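Local coordinates for uncharacterized protein DUF1344 (Bacteroides vulgatus ATCC 8482, PDB 3K6O) that is of unknown function but, as a NigD-like protein with a signal sequence, is probably an exported lipoprotein pairing an OB-like domain with a C-terminal beta sandwich, at residues Thr14-Met19 with Tyr63-Ala68; Glu39-Val44 with Tyr75-Asn80; Ile101-Val106 with Leu190-Asp195; Met123-Ser128 with Tyr156-Ser161. All blocks are in the same frame, centred on the assembly; numbering follows the deposited sequence.

Interaction 1. Residues Thr14-Met19 with Tyr63-Ala68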
loop_
_atom_site.group_PDB
_atom_site.type_symbol
_atom_site.label_atom_id
_atom_site.label_comp_id
_atom_site.label_asym_id
_atom_site.label_seq_id
_atom_site.Cartn_x
_atom_site.Cartn_y
_atom_site.Cartn_z
ATOM N N THR A 14 11.906 -16.695 -11.413
ATOM C CA THR A 14 10.786 -17.588 -11.891
ATOM C C THR A 14 9.403 -17.338 -11.247
ATOM O O THR A 14 8.390 -17.898 -11.698
ATOM C CB THR A 14 11.146 -19.083 -11.713
ATOM O OG1 THR A 14 10.068 -19.890 -12.196
ATOM C CG2 THR A 14 11.441 -19.434 -10.227
ATOM N N VAL A 15 9.354 -16.552 -10.180
ATOM C CA VAL A 15 8.087 -16.174 -9.556
ATOM C C VAL A 15 8.135 -14.677 -9.386
ATOM O O VAL A 15 9.216 -14.102 -9.291
ATOM C CB VAL A 15 7.880 -16.800 -8.148
ATOM C CG1 VAL A 15 7.775 -18.345 -8.211
ATOM C CG2 VAL A 15 8.989 -16.344 -7.186
ATOM N N THR A 16 6.964 -14.055 -9.349
ATOM C CA THR A 16 6.851 -12.635 -9.121
ATOM C C THR A 16 6.250 -12.408 -7.758
ATOM O O THR A 16 5.198 -12.945 -7.460
ATOM C CB THR A 16 5.924 -12.007 -10.147
ATOM O OG1 THR A 16 6.419 -12.285 -11.471
ATOM C CG2 THR A 16 5.771 -10.510 -9.904
ATOM N N ILE A 17 6.919 -11.604 -6.928
ATOM C CA ILE A 17 6.346 -11.172 -5.686
ATOM C C ILE A 17 5.836 -9.733 -5.885
ATOM O O ILE A 17 6.650 -8.802 -6.010
ATOM C CB ILE A 17 7.360 -11.222 -4.517
ATOM C CG1 ILE A 17 8.024 -12.604 -4.403
ATOM C CG2 ILE A 17 6.661 -10.854 -3.208
ATOM C CD1 ILE A 17 7.038 -13.784 -4.265
ATOM N N ALA A 18 4.512 -9.544 -5.877
ATOM C CA ALA A 18 3.943 -8.209 -6.110
ATOM C C ALA A 18 2.573 -8.003 -5.483
ATOM O O ALA A 18 1.864 -8.961 -5.162
ATOM C CB ALA A 18 3.898 -7.876 -7.609
HETATM N N MSE A 19 2.210 -6.729 -5.332
HETATM C CA MSE A 19 0.890 -6.346 -4.863
HETATM C C MSE A 19 -0.180 -6.713 -5.886
HETATM O O MSE A 19 0.087 -6.824 -7.096
HETATM C CB MSE A 19 0.825 -4.842 -4.623
HETATM C CG MSE A 19 1.808 -4.312 -3.589
HETATM SE SE MSE A 19 1.221 -4.733 -1.795
HETATM C CE MSE A 19 -0.564 -4.309 -1.791
ATOM N N TYR A 63 3.226 -15.078 -7.422
ATOM C CA TYR A 63 2.590 -15.579 -8.644
ATOM C C TYR A 63 3.589 -16.232 -9.566
ATOM O O TYR A 63 4.754 -15.835 -9.611
ATOM C CB TYR A 63 1.891 -14.427 -9.405
ATOM C CG TYR A 63 1.315 -13.376 -8.491
ATOM C CD1 TYR A 63 0.276 -13.692 -7.616
ATOM C CD2 TYR A 63 1.821 -12.092 -8.470
ATOM C CE1 TYR A 63 -0.255 -12.755 -6.732
ATOM C CE2 TYR A 63 1.291 -11.114 -7.575
ATOM C CZ TYR A 63 0.259 -11.475 -6.711
ATOM O OH TYR A 63 -0.271 -10.579 -5.830
ATOM N N SER A 64 3.114 -17.244 -10.297
ATOM C CA SER A 64 3.796 -17.802 -11.442
ATOM C C SER A 64 2.944 -17.569 -12.665
ATOM O O SER A 64 1.781 -18.009 -12.732
ATOM C CB SER A 64 4.007 -19.313 -11.292
ATOM O OG SER A 64 4.863 -19.638 -10.212
ATOM N N PHE A 65 3.505 -16.899 -13.649
ATOM C CA PHE A 65 2.743 -16.580 -14.836
ATOM C C PHE A 65 2.867 -17.746 -15.786
ATOM O O PHE A 65 3.944 -17.997 -16.295
ATOM C CB PHE A 65 3.248 -15.275 -15.466
ATOM C CG PHE A 65 2.961 -14.086 -14.646
ATOM C CD1 PHE A 65 3.733 -13.791 -13.542
ATOM C CD2 PHE A 65 1.911 -13.263 -14.948
ATOM C CE1 PHE A 65 3.444 -12.675 -12.753
ATOM C CE2 PHE A 65 1.627 -12.154 -14.163
ATOM C CZ PHE A 65 2.397 -11.862 -13.077
ATOM N N LEU A 66 1.778 -18.480 -15.984
ATOM C CA LEU A 66 1.842 -19.744 -16.708
ATOM C C LEU A 66 1.642 -19.606 -18.220
ATOM O O LEU A 66 2.243 -20.347 -18.994
ATOM C CB LEU A 66 0.845 -20.738 -16.135
ATOM C CG LEU A 66 0.986 -21.126 -14.662
ATOM C CD1 LEU A 66 -0.196 -21.986 -14.285
ATOM C CD2 LEU A 66 2.326 -21.824 -14.299
ATOM N N GLU A 67 0.797 -18.678 -18.642
ATOM C CA GLU A 67 0.547 -18.459 -20.067
ATOM C C GLU A 67 -0.355 -17.237 -20.284
ATOM O O GLU A 67 -1.012 -16.749 -19.344
ATOM C CB GLU A 67 -0.142 -19.705 -20.653
ATOM C CG GLU A 67 -1.606 -19.777 -20.239
ATOM C CD GLU A 67 -2.090 -21.141 -19.828
ATOM O OE1 GLU A 67 -1.388 -22.130 -20.101
ATOM O OE2 GLU A 67 -3.187 -21.220 -19.217
ATOM N N ALA A 68 -0.397 -16.740 -21.508
ATOM C CA ALA A 68 -1.347 -15.698 -21.873
ATOM C C ALA A 68 -2.768 -16.163 -21.539
ATOM O O ALA A 68 -3.069 -17.342 -21.605
ATOM C CB ALA A 68 -1.240 -15.342 -23.381
HETATM O O HOH W 1 6.354 -16.420 -13.356
#

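Interaction 2. Residues Glu39-Val44 with Tyr75-Asn80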
loop_
_atom_site.group_PDB
_atom_site.type_symbol
_atom_site.label_atom_id
_atom_site.label_comp_id
_atom_site.label_asym_id
_atom_site.label_seq_id
_atom_site.Cartn_x
_atom_site.Cartn_y
_atom_site.Cartn_z
ATOM N N GLU A 39 -3.205 -4.955 -15.232
ATOM C CA GLU A 39 -3.417 -6.263 -15.833
ATOM C C GLU A 39 -4.202 -7.188 -14.910
ATOM O O GLU A 39 -3.943 -7.249 -13.720
ATOM C CB GLU A 39 -2.098 -6.925 -16.183
ATOM C CG GLU A 39 -1.357 -6.182 -17.271
ATOM C CD GLU A 39 -0.094 -6.899 -17.671
ATOM O OE1 GLU A 39 0.599 -7.445 -16.774
ATOM O OE2 GLU A 39 0.168 -6.957 -18.884
ATOM N N LYS A 40 -5.147 -7.924 -15.488
ATOM C CA LYS A 40 -6.012 -8.803 -14.742
ATOM C C LYS A 40 -5.489 -10.213 -14.891
ATOM O O LYS A 40 -5.232 -10.675 -16.018
ATOM C CB LYS A 40 -7.427 -8.748 -15.284
ATOM C CG LYS A 40 -8.109 -7.370 -15.243
ATOM C CD LYS A 40 -9.549 -7.527 -15.720
ATOM C CE LYS A 40 -9.960 -6.442 -16.728
ATOM N NZ LYS A 40 -9.887 -5.047 -16.121
ATOM N N LEU A 41 -5.380 -10.901 -13.762
ATOM C CA LEU A 41 -4.831 -12.249 -13.710
ATOM C C LEU A 41 -5.911 -13.242 -13.335
ATOM O O LEU A 41 -6.620 -13.037 -12.331
ATOM C CB LEU A 41 -3.699 -12.299 -12.676
ATOM C CG LEU A 41 -2.570 -11.265 -12.815
ATOM C CD1 LEU A 41 -1.520 -11.462 -11.721
ATOM C CD2 LEU A 41 -1.945 -11.332 -14.198
ATOM N N TRP A 42 -6.059 -14.295 -14.150
ATOM C CA TRP A 42 -6.930 -15.375 -13.818
ATOM C C TRP A 42 -6.203 -16.518 -13.092
ATOM O O TRP A 42 -5.189 -17.065 -13.599
ATOM C CB TRP A 42 -7.607 -15.922 -15.075
ATOM C CG TRP A 42 -8.674 -16.913 -14.735
ATOM C CD1 TRP A 42 -8.614 -18.263 -14.857
ATOM C CD2 TRP A 42 -9.958 -16.616 -14.162
ATOM N NE1 TRP A 42 -9.785 -18.832 -14.419
ATOM C CE2 TRP A 42 -10.628 -17.842 -13.987
ATOM C CE3 TRP A 42 -10.603 -15.422 -13.789
ATOM C CZ2 TRP A 42 -11.913 -17.923 -13.435
ATOM C CZ3 TRP A 42 -11.884 -15.496 -13.238
ATOM C CH2 TRP A 42 -12.524 -16.737 -13.072
ATOM N N VAL A 43 -6.741 -16.923 -11.943
ATOM C CA VAL A 43 -6.124 -17.990 -11.139
ATOM C C VAL A 43 -6.532 -19.381 -11.625
ATOM O O VAL A 43 -7.687 -19.786 -11.458
ATOM C CB VAL A 43 -6.458 -17.847 -9.629
ATOM C CG1 VAL A 43 -5.727 -18.941 -8.811
ATOM C CG2 VAL A 43 -6.099 -16.429 -9.100
ATOM N N VAL A 44 -5.598 -20.117 -12.235
ATOM C CA VAL A 44 -5.895 -21.458 -12.718
ATOM C C VAL A 44 -5.277 -22.529 -11.814
ATOM O O VAL A 44 -5.679 -23.660 -11.892
ATOM C CB VAL A 44 -5.432 -21.700 -14.196
ATOM C CG1 VAL A 44 -6.185 -20.778 -15.143
ATOM C CG2 VAL A 44 -3.893 -21.484 -14.354
ATOM N N TYR A 75 -3.070 -12.777 -18.152
ATOM C CA TYR A 75 -2.380 -14.024 -17.861
ATOM C C TYR A 75 -3.200 -14.955 -16.974
ATOM O O TYR A 75 -4.007 -14.508 -16.163
ATOM C CB TYR A 75 -1.063 -13.759 -17.140
ATOM C CG TYR A 75 -0.078 -12.937 -17.923
ATOM C CD1 TYR A 75 0.788 -13.535 -18.836
ATOM C CD2 TYR A 75 0.012 -11.571 -17.723
ATOM C CE1 TYR A 75 1.687 -12.786 -19.554
ATOM C CE2 TYR A 75 0.909 -10.817 -18.432
ATOM C CZ TYR A 75 1.747 -11.428 -19.341
ATOM O OH TYR A 75 2.635 -10.661 -20.039
ATOM N N ASN A 76 -2.953 -16.245 -17.144
ATOM C CA ASN A 76 -3.411 -17.288 -16.246
ATOM C C ASN A 76 -2.245 -17.589 -15.339
ATOM O O ASN A 76 -1.131 -17.787 -15.828
ATOM C CB ASN A 76 -3.796 -18.551 -17.003
ATOM C CG ASN A 76 -4.991 -18.354 -17.893
ATOM O OD1 ASN A 76 -5.884 -17.534 -17.597
ATOM N ND2 ASN A 76 -5.041 -19.134 -18.987
ATOM N N ILE A 77 -2.491 -17.604 -14.028
ATOM C CA ILE A 77 -1.416 -17.762 -13.055
ATOM C C ILE A 77 -1.632 -18.903 -12.072
ATOM O O ILE A 77 -2.746 -19.412 -11.917
ATOM C CB ILE A 77 -1.172 -16.438 -12.238
ATOM C CG1 ILE A 77 -2.360 -16.124 -11.308
ATOM C CG2 ILE A 77 -0.955 -15.269 -13.182
ATOM C CD1 ILE A 77 -2.033 -15.257 -10.082
ATOM N N ARG A 78 -0.537 -19.298 -11.418
ATOM C CA ARG A 78 -0.596 -20.082 -10.208
ATOM C C ARG A 78 -0.383 -19.109 -9.050
ATOM O O ARG A 78 0.598 -18.345 -9.033
ATOM C CB ARG A 78 0.495 -21.172 -10.172
ATOM C CG ARG A 78 0.548 -21.899 -8.871
ATOM C CD ARG A 78 1.365 -23.149 -8.898
ATOM N NE ARG A 78 2.726 -22.935 -9.345
ATOM C CZ ARG A 78 3.234 -23.375 -10.497
ATOM N NH1 ARG A 78 2.499 -24.050 -11.379
ATOM N NH2 ARG A 78 4.499 -23.124 -10.777
ATOM N N LEU A 79 -1.281 -19.152 -8.084
ATOM C CA LEU A 79 -1.153 -18.350 -6.880
ATOM C C LEU A 79 -0.419 -19.204 -5.852
ATOM O O LEU A 79 -1.017 -20.100 -5.276
ATOM C CB LEU A 79 -2.535 -17.939 -6.366
ATOM C CG LEU A 79 -2.578 -17.153 -5.060
ATOM C CD1 LEU A 79 -1.795 -15.809 -5.177
ATOM C CD2 LEU A 79 -4.018 -16.916 -4.634
ATOM N N ASN A 80 0.881 -18.939 -5.670
ATOM C CA ASN A 80 1.749 -19.750 -4.801
ATOM C C ASN A 80 1.578 -19.429 -3.310
ATOM O O ASN A 80 1.710 -20.296 -2.484
ATOM C CB ASN A 80 3.234 -19.580 -5.172
ATOM C CG ASN A 80 3.543 -19.930 -6.630
ATOM O OD1 ASN A 80 3.116 -20.968 -7.138
ATOM N ND2 ASN A 80 4.304 -19.061 -7.301
#

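Interaction 3. Residues Ile101-Val106 with Leu190-Asp195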
loop_
_atom_site.group_PDB
_atom_site.type_symbol
_atom_site.label_atom_id
_atom_site.label_comp_id
_atom_site.label_asym_id
_atom_site.label_seq_id
_atom_site.Cartn_x
_atom_site.Cartn_y
_atom_site.Cartn_z
ATOM N N ILE A 101 -3.420 11.419 16.863
ATOM C CA ILE A 101 -2.767 10.937 15.652
ATOM C C ILE A 101 -1.230 10.814 15.836
ATOM O O ILE A 101 -0.607 9.846 15.375
ATOM C CB ILE A 101 -3.102 11.822 14.428
ATOM C CG1 ILE A 101 -4.555 11.620 13.968
ATOM C CG2 ILE A 101 -2.178 11.512 13.255
ATOM C CD1 ILE A 101 -5.012 12.667 12.940
ATOM N N GLY A 102 -0.629 11.769 16.530
ATOM C CA GLY A 102 0.776 11.690 16.890
ATOM C C GLY A 102 1.695 12.018 15.708
ATOM O O GLY A 102 1.243 12.364 14.628
ATOM N N ASN A 103 3.000 11.948 15.958
ATOM C CA ASN A 103 3.993 12.061 14.922
ATOM C C ASN A 103 5.306 11.474 15.427
ATOM O O ASN A 103 6.356 12.096 15.356
ATOM C CB ASN A 103 4.185 13.516 14.515
ATOM C CG ASN A 103 4.990 13.649 13.241
ATOM O OD1 ASN A 103 5.036 12.717 12.393
ATOM N ND2 ASN A 103 5.653 14.798 13.093
HETATM N N MSE A 104 5.231 10.257 15.928
HETATM C CA MSE A 104 6.389 9.554 16.439
HETATM C C MSE A 104 7.288 9.001 15.329
HETATM O O MSE A 104 6.850 8.751 14.193
HETATM C CB MSE A 104 5.901 8.433 17.334
HETATM C CG MSE A 104 5.131 8.955 18.578
HETATM SE SE MSE A 104 4.647 7.479 19.692
HETATM C CE MSE A 104 6.344 7.323 20.710
ATOM N N LYS A 105 8.564 8.844 15.647
ATOM C CA LYS A 105 9.529 8.387 14.671
ATOM C C LYS A 105 9.201 6.957 14.229
ATOM O O LYS A 105 8.901 6.095 15.058
ATOM C CB LYS A 105 10.952 8.473 15.247
ATOM C CG LYS A 105 11.415 9.932 15.486
ATOM C CD LYS A 105 12.932 10.060 15.684
ATOM C CE LYS A 105 13.405 11.555 15.596
ATOM N NZ LYS A 105 13.096 12.199 14.243
ATOM N N VAL A 106 9.276 6.725 12.922
ATOM C CA VAL A 106 8.990 5.422 12.325
ATOM C C VAL A 106 10.086 5.091 11.293
ATOM O O VAL A 106 10.643 5.993 10.654
ATOM C CB VAL A 106 7.614 5.408 11.624
ATOM C CG1 VAL A 106 7.558 6.418 10.438
ATOM C CG2 VAL A 106 7.253 3.996 11.111
ATOM N N LEU A 190 5.293 13.661 3.901
ATOM C CA LEU A 190 6.174 13.983 5.018
ATOM C C LEU A 190 6.256 12.819 5.999
ATOM O O LEU A 190 5.230 12.231 6.379
ATOM C CB LEU A 190 5.696 15.232 5.785
ATOM C CG LEU A 190 6.099 16.610 5.248
ATOM C CD1 LEU A 190 5.242 17.710 5.880
ATOM C CD2 LEU A 190 7.611 16.928 5.474
ATOM N N VAL A 191 7.476 12.529 6.429
ATOM C CA VAL A 191 7.761 11.424 7.327
ATOM C C VAL A 191 8.697 11.882 8.429
ATOM O O VAL A 191 9.682 12.624 8.173
ATOM C CB VAL A 191 8.417 10.252 6.562
ATOM C CG1 VAL A 191 8.926 9.119 7.531
ATOM C CG2 VAL A 191 7.417 9.716 5.528
ATOM N N ASN A 192 8.409 11.418 9.636
ATOM C CA ASN A 192 9.294 11.616 10.758
ATOM C C ASN A 192 10.070 10.309 10.943
ATOM O O ASN A 192 9.531 9.322 11.443
ATOM C CB ASN A 192 8.483 11.983 11.987
ATOM C CG ASN A 192 9.349 12.430 13.152
ATOM O OD1 ASN A 192 10.559 12.615 13.022
ATOM N ND2 ASN A 192 8.731 12.575 14.301
ATOM N N PRO A 193 11.334 10.281 10.503
ATOM C CA PRO A 193 12.080 9.023 10.418
ATOM C C PRO A 193 12.844 8.683 11.686
ATOM O O PRO A 193 13.279 9.580 12.360
ATOM C CB PRO A 193 13.034 9.291 9.260
ATOM C CG PRO A 193 13.347 10.762 9.398
ATOM C CD PRO A 193 12.125 11.419 9.996
ATOM N N VAL A 194 13.038 7.401 11.985
ATOM C CA VAL A 194 13.813 6.990 13.175
ATOM C C VAL A 194 15.259 7.454 13.179
ATOM O O VAL A 194 15.776 7.925 14.211
ATOM C CB VAL A 194 13.820 5.449 13.431
ATOM C CG1 VAL A 194 12.407 4.902 13.547
ATOM C CG2 VAL A 194 14.607 4.713 12.366
ATOM N N ASP A 195 15.947 7.301 12.058
ATOM C CA ASP A 195 17.324 7.849 11.979
ATOM C C ASP A 195 17.172 8.974 10.962
ATOM O O ASP A 195 16.833 8.717 9.764
ATOM C CB ASP A 195 18.367 6.795 11.554
#

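Interaction 4. Residues Met123-Ser128 with Tyr156-Ser161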
loop_
_atom_site.group_PDB
_atom_site.type_symbol
_atom_site.label_atom_id
_atom_site.label_comp_id
_atom_site.label_asym_id
_atom_site.label_seq_id
_atom_site.Cartn_x
_atom_site.Cartn_y
_atom_site.Cartn_z
HETATM N N MSE A 123 8.393 -0.666 9.715
HETATM C CA MSE A 123 8.566 -1.382 10.969
HETATM C C MSE A 123 7.634 -0.763 11.997
HETATM O O MSE A 123 7.527 0.456 12.089
HETATM C CB MSE A 123 10.014 -1.284 11.457
HETATM C CG MSE A 123 11.088 -1.792 10.480
HETATM SE SE MSE A 123 10.844 -3.639 9.888
HETATM C CE MSE A 123 11.422 -4.573 11.436
ATOM N N LEU A 124 6.949 -1.608 12.752
ATOM C CA LEU A 124 6.102 -1.161 13.849
ATOM C C LEU A 124 6.383 -1.959 15.108
ATOM O O LEU A 124 6.774 -3.123 15.063
ATOM C CB LEU A 124 4.611 -1.268 13.485
ATOM C CG LEU A 124 4.021 -2.665 13.243
ATOM C CD1 LEU A 124 2.488 -2.576 13.208
ATOM C CD2 LEU A 124 4.511 -3.207 11.940
ATOM N N ASN A 125 6.172 -1.315 16.249
ATOM C CA ASN A 125 6.420 -1.966 17.513
ATOM C C ASN A 125 5.403 -3.082 17.715
ATOM O O ASN A 125 4.217 -2.890 17.467
ATOM C CB ASN A 125 6.369 -0.940 18.635
ATOM C CG ASN A 125 7.438 0.128 18.487
ATOM O OD1 ASN A 125 7.228 1.151 17.800
ATOM N ND2 ASN A 125 8.592 -0.080 19.150
ATOM N N PHE A 126 5.870 -4.263 18.122
ATOM C CA PHE A 126 4.970 -5.354 18.485
ATOM C C PHE A 126 3.955 -4.869 19.531
ATOM O O PHE A 126 4.327 -4.162 20.482
ATOM C CB PHE A 126 5.753 -6.550 19.053
ATOM C CG PHE A 126 4.924 -7.797 19.200
ATOM C CD1 PHE A 126 4.563 -8.538 18.078
ATOM C CD2 PHE A 126 4.494 -8.222 20.449
ATOM C CE1 PHE A 126 3.793 -9.699 18.190
ATOM C CE2 PHE A 126 3.717 -9.387 20.574
ATOM C CZ PHE A 126 3.363 -10.120 19.430
ATOM N N PRO A 127 2.681 -5.249 19.371
ATOM C CA PRO A 127 1.646 -4.884 20.345
ATOM C C PRO A 127 1.921 -5.410 21.758
ATOM O O PRO A 127 2.080 -6.607 21.962
ATOM C CB PRO A 127 0.377 -5.513 19.770
ATOM C CG PRO A 127 0.666 -5.709 18.304
ATOM C CD PRO A 127 2.128 -5.974 18.217
ATOM N N SER A 128 1.968 -4.484 22.708
ATOM C CA SER A 128 2.404 -4.741 24.056
ATOM C C SER A 128 1.747 -3.735 25.034
ATOM O O SER A 128 2.443 -2.960 25.700
ATOM C CB SER A 128 3.932 -4.612 24.107
ATOM O OG SER A 128 4.371 -3.314 23.715
ATOM N N TYR A 156 2.892 8.279 12.569
ATOM C CA TYR A 156 2.976 7.034 13.338
ATOM C C TYR A 156 2.700 7.282 14.820
ATOM O O TYR A 156 3.163 8.267 15.397
ATOM C CB TYR A 156 4.370 6.398 13.182
ATOM C CG TYR A 156 4.597 5.112 13.974
ATOM C CD1 TYR A 156 3.880 3.973 13.696
ATOM C CD2 TYR A 156 5.537 5.054 15.016
ATOM C CE1 TYR A 156 4.107 2.792 14.378
ATOM C CE2 TYR A 156 5.749 3.890 15.721
ATOM C CZ TYR A 156 5.029 2.759 15.385
ATOM O OH TYR A 156 5.200 1.598 16.069
ATOM N N ASN A 157 1.938 6.377 15.427
ATOM C CA ASN A 157 1.724 6.408 16.863
ATOM C C ASN A 157 1.869 4.981 17.383
ATOM O O ASN A 157 1.148 4.096 16.942
ATOM C CB ASN A 157 0.355 6.994 17.219
ATOM C CG ASN A 157 0.305 7.528 18.633
ATOM O OD1 ASN A 157 1.118 7.150 19.491
ATOM N ND2 ASN A 157 -0.637 8.433 18.893
ATOM N N ASN A 158 2.820 4.754 18.292
ATOM C CA ASN A 158 3.011 3.403 18.843
ATOM C C ASN A 158 2.040 3.084 19.963
ATOM O O ASN A 158 1.960 1.935 20.420
ATOM C CB ASN A 158 4.452 3.147 19.262
ATOM C CG ASN A 158 4.901 4.001 20.415
ATOM O OD1 ASN A 158 4.097 4.594 21.133
ATOM N ND2 ASN A 158 6.204 4.083 20.591
ATOM N N ASN A 159 1.289 4.100 20.392
ATOM C CA ASN A 159 0.233 3.909 21.362
ATOM C C ASN A 159 0.784 3.194 22.595
ATOM O O ASN A 159 0.228 2.212 23.027
ATOM C CB ASN A 159 -0.925 3.100 20.718
ATOM C CG ASN A 159 -1.776 3.937 19.752
ATOM O OD1 ASN A 159 -1.807 5.165 19.841
ATOM N ND2 ASN A 159 -2.475 3.270 18.839
ATOM N N GLY A 160 1.909 3.666 23.118
ATOM C CA GLY A 160 2.530 3.072 24.311
ATOM C C GLY A 160 3.400 1.837 24.092
ATOM O O GLY A 160 4.291 1.563 24.893
ATOM N N SER A 161 3.150 1.087 23.021
ATOM C CA SER A 161 3.929 -0.119 22.720
ATOM C C SER A 161 5.368 0.183 22.293
ATOM O O SER A 161 5.614 0.628 21.162
ATOM C CB SER A 161 3.248 -0.918 21.622
ATOM O OG SER A 161 2.006 -1.399 22.078
HETATM O O HOH W 2 8.248 3.476 18.393
#

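Interaction 1. Residues Thr14-Met19 with Tyr63-Ala68
Tyr63 lies lengthwise beside the strand that carries Thr16 and Ala18, its ring oblique to that backbone. A chi1 of -34°, well short of the usual -60°, swings the ring along strand 16-19 and brings Tyr63 OH to Ala18 O, 2.8 Å away; the hydroxyl donates from 33° off the carbonyl plane. On the way the ring passes the methyl of Ala18, with Tyr63 CE2 4.2 Å from Ala18 CB, a place where a small residue suits. The backbones meet in one antiparallel hydrogen-bonded pair: Thr16 N reaches Tyr63 O at 2.8 Å, and Tyr63 N returns to Thr16 O at 2.9 Å. Thr16 turns its hydroxyl to the edge of Phe65, OG1 lying 3.3 Å from Phe65 CE1 near the ring plane. A water then bridges Thr14 O and Phe65 N where direct pairing stops, while Ser64 OG bonds to Asn80. A phenylalanine in place of Tyr63 would probably keep the packing on Ala18 but leave that carbonyl without its hydroxyl donor. Here the first strand of the OB-like domain is joined to strand 58-66 by a mainly polar contact: two backbone bonds, one phenol and one water, with Ala18 against the Tyr63 ring as the apolar part.

Interaction 2. Residues Glu39-Val44 with Tyr75-Asn80
Leu41 and Ile77 meet on the same side of a parallel strand pair, crossing at about a right angle. Ile77 CG1 sits between its own backbone N and carbonyl carbon (chi1 68°), which turns the other branch across the gap: Ile77 CG2 lies 4.1 Å from Leu41 CB. Leu41 CD2 leans instead on Tyr75 CB at 3.9 Å, while Val43 CG1 touches Leu79 CB further along; branched aliphatic residues fill this buried face well. At its outer end the carboxylate of Glu39 approaches the ring edge of Tyr75, the two planes 72° apart, with OE1 3.8 Å from Tyr75 CE2.

The other face carries Trp42 and Asn76. With CG anti to its backbone N (chi1 -171°), Trp42 carries its indole off from strand 75-80 and leaves CB facing Asn76 OD1, 3.5 Å off. Val44, at the corner where the chain turns, packs CG1 on Asn76 CB at 3.8 Å, and Asn76 ND2 is taken by Glu67 and Glu70. Between the faces runs a parallel ladder in which Trp42 N bonds to Tyr75 O, Ile77 N to Trp42 O at 2.8 Å, and Val44 N to Ile77 O at 3.0 Å.

Strand 40-43 is paired antiparallel to strand 32-34 through Leu41 and Leu33, and strand 75-93 to strand 58-66, where Phe65 meets the Tyr75 ring edge-to-face and Tyr63 packs on Ile77.

Interaction 3. Residues Ile101-Val106 with Leu190-Asp195
The side-chain amides of Asn103 and Asn192 meet at an oblique angle, their planes 51° apart, and Asn192 is used at both ends of its amide. Its ND2 donates to Asn103 O at 2.6 Å, with that oxygen almost in the Asn192 amide plane, and its OD1 accepts from Lys105 NZ, which is tilted from the plane, at 2.8 Å. With CG anti to the backbone N (chi1 -171°), the Asn192 amide reaches across to the loop after helix 98-101, and its CB rests 3.5 Å from Asn103 OD1. Asn103 ND2 binds a tetraethylene glycol molecule, probably from the crystallisation liquor.

Lys105 suits its exposed place because a long chain can run past the Pro193 carbonyl and bend (chi4 -60°) to bring NZ within 3.2 Å of Pro193 O; Gly196 O is a further acceptor. Beneath, Val106 N bonds to Asn192 O at 3.0 Å. Val194 N approaches Val106 O at 3.1 Å from well above the carbonyl plane, while Val106 CG1 meets Val191 CG1 on the buried side.

Were Asn192 replaced by an alanine, Asn103 O would probably lose this donor and Lys105 NZ one of its acceptors. Three neutral oxygens take the Lys105 ammonium, so its part of the contact is charge-dipole bonding and not a salt bridge, beside the two backbone bonds of Val106.

Interaction 4. Residues Met123-Ser128 with Tyr156-Ser161
The end of strand 149-157 in the C-terminal beta sandwich and the type I' beta turn after it, Asn158 to Ser161, bring Tyr156 and Ser161 against Asn125 at the end of strand 117-125 and Ser128 in the loop beyond. The turn needs positive phi at its two central residues, which Asn159 and Gly160 both adopt; glycine accepts that backbone readily and asparagine tolerates it. An Asx turn overlaps its start, Asn157 OD1 taking Asn159 N at 3.2 Å, and Ser161 N closes the beta turn by bonding to Asn158 O.

Across the gap, the phenol of Tyr156 donates to Asn125 OD1 at 2.7 Å, arriving in the carbonyl plane on a lone pair. The amide and ring planes are nearly coplanar (24° apart), and the oxygen lies at the ring edge, near its plane. A water gives a second hydrogen to Asn125 OD1 and accepts from Asn158 ND2, while Asn125 ND2 goes to Gly163 O. Asparagine suits this place: one amide accepts from two donors and offers a hydrogen to the neighbouring backbone. Leu124 CB supplies the apolar side, 4.2 Å from Tyr156 CE1.

Farther out, Ser128 N donates to Ser161 OG at 3.1 Å; that hydroxyl is also bonded to Gln130 O, and the small serine lets the two loops come close. Ser128 OG, held between its backbone N and carbonyl carbon (chi1 60°), turns back to a weak bond with Phe126 O. Pro127 CD lies 3.4 Å above the plane of the Phe126 ring, offset toward its rim.

From the N terminus, residues 14-19 open interaction 1 and residues 39-44 open interaction 2 before either is closed. Residues 63-68 then close the first loop and 75-80 the second, so the two cross; they touch directly through Glu67 and Asn76 and join neighbouring strands of the OB-like domain. The long strand 75-93 leads on toward the beta sandwich. There residues 101-106 open interaction 3, which 190-195 closes only after interaction 4 has both opened at 123-128 and closed at 156-161. This inner pair meets the outer one where Met104 N bonds to Tyr156 O. Interactions 1 and 3 have centres about 35 Å apart, on opposite sides of the chain's centre.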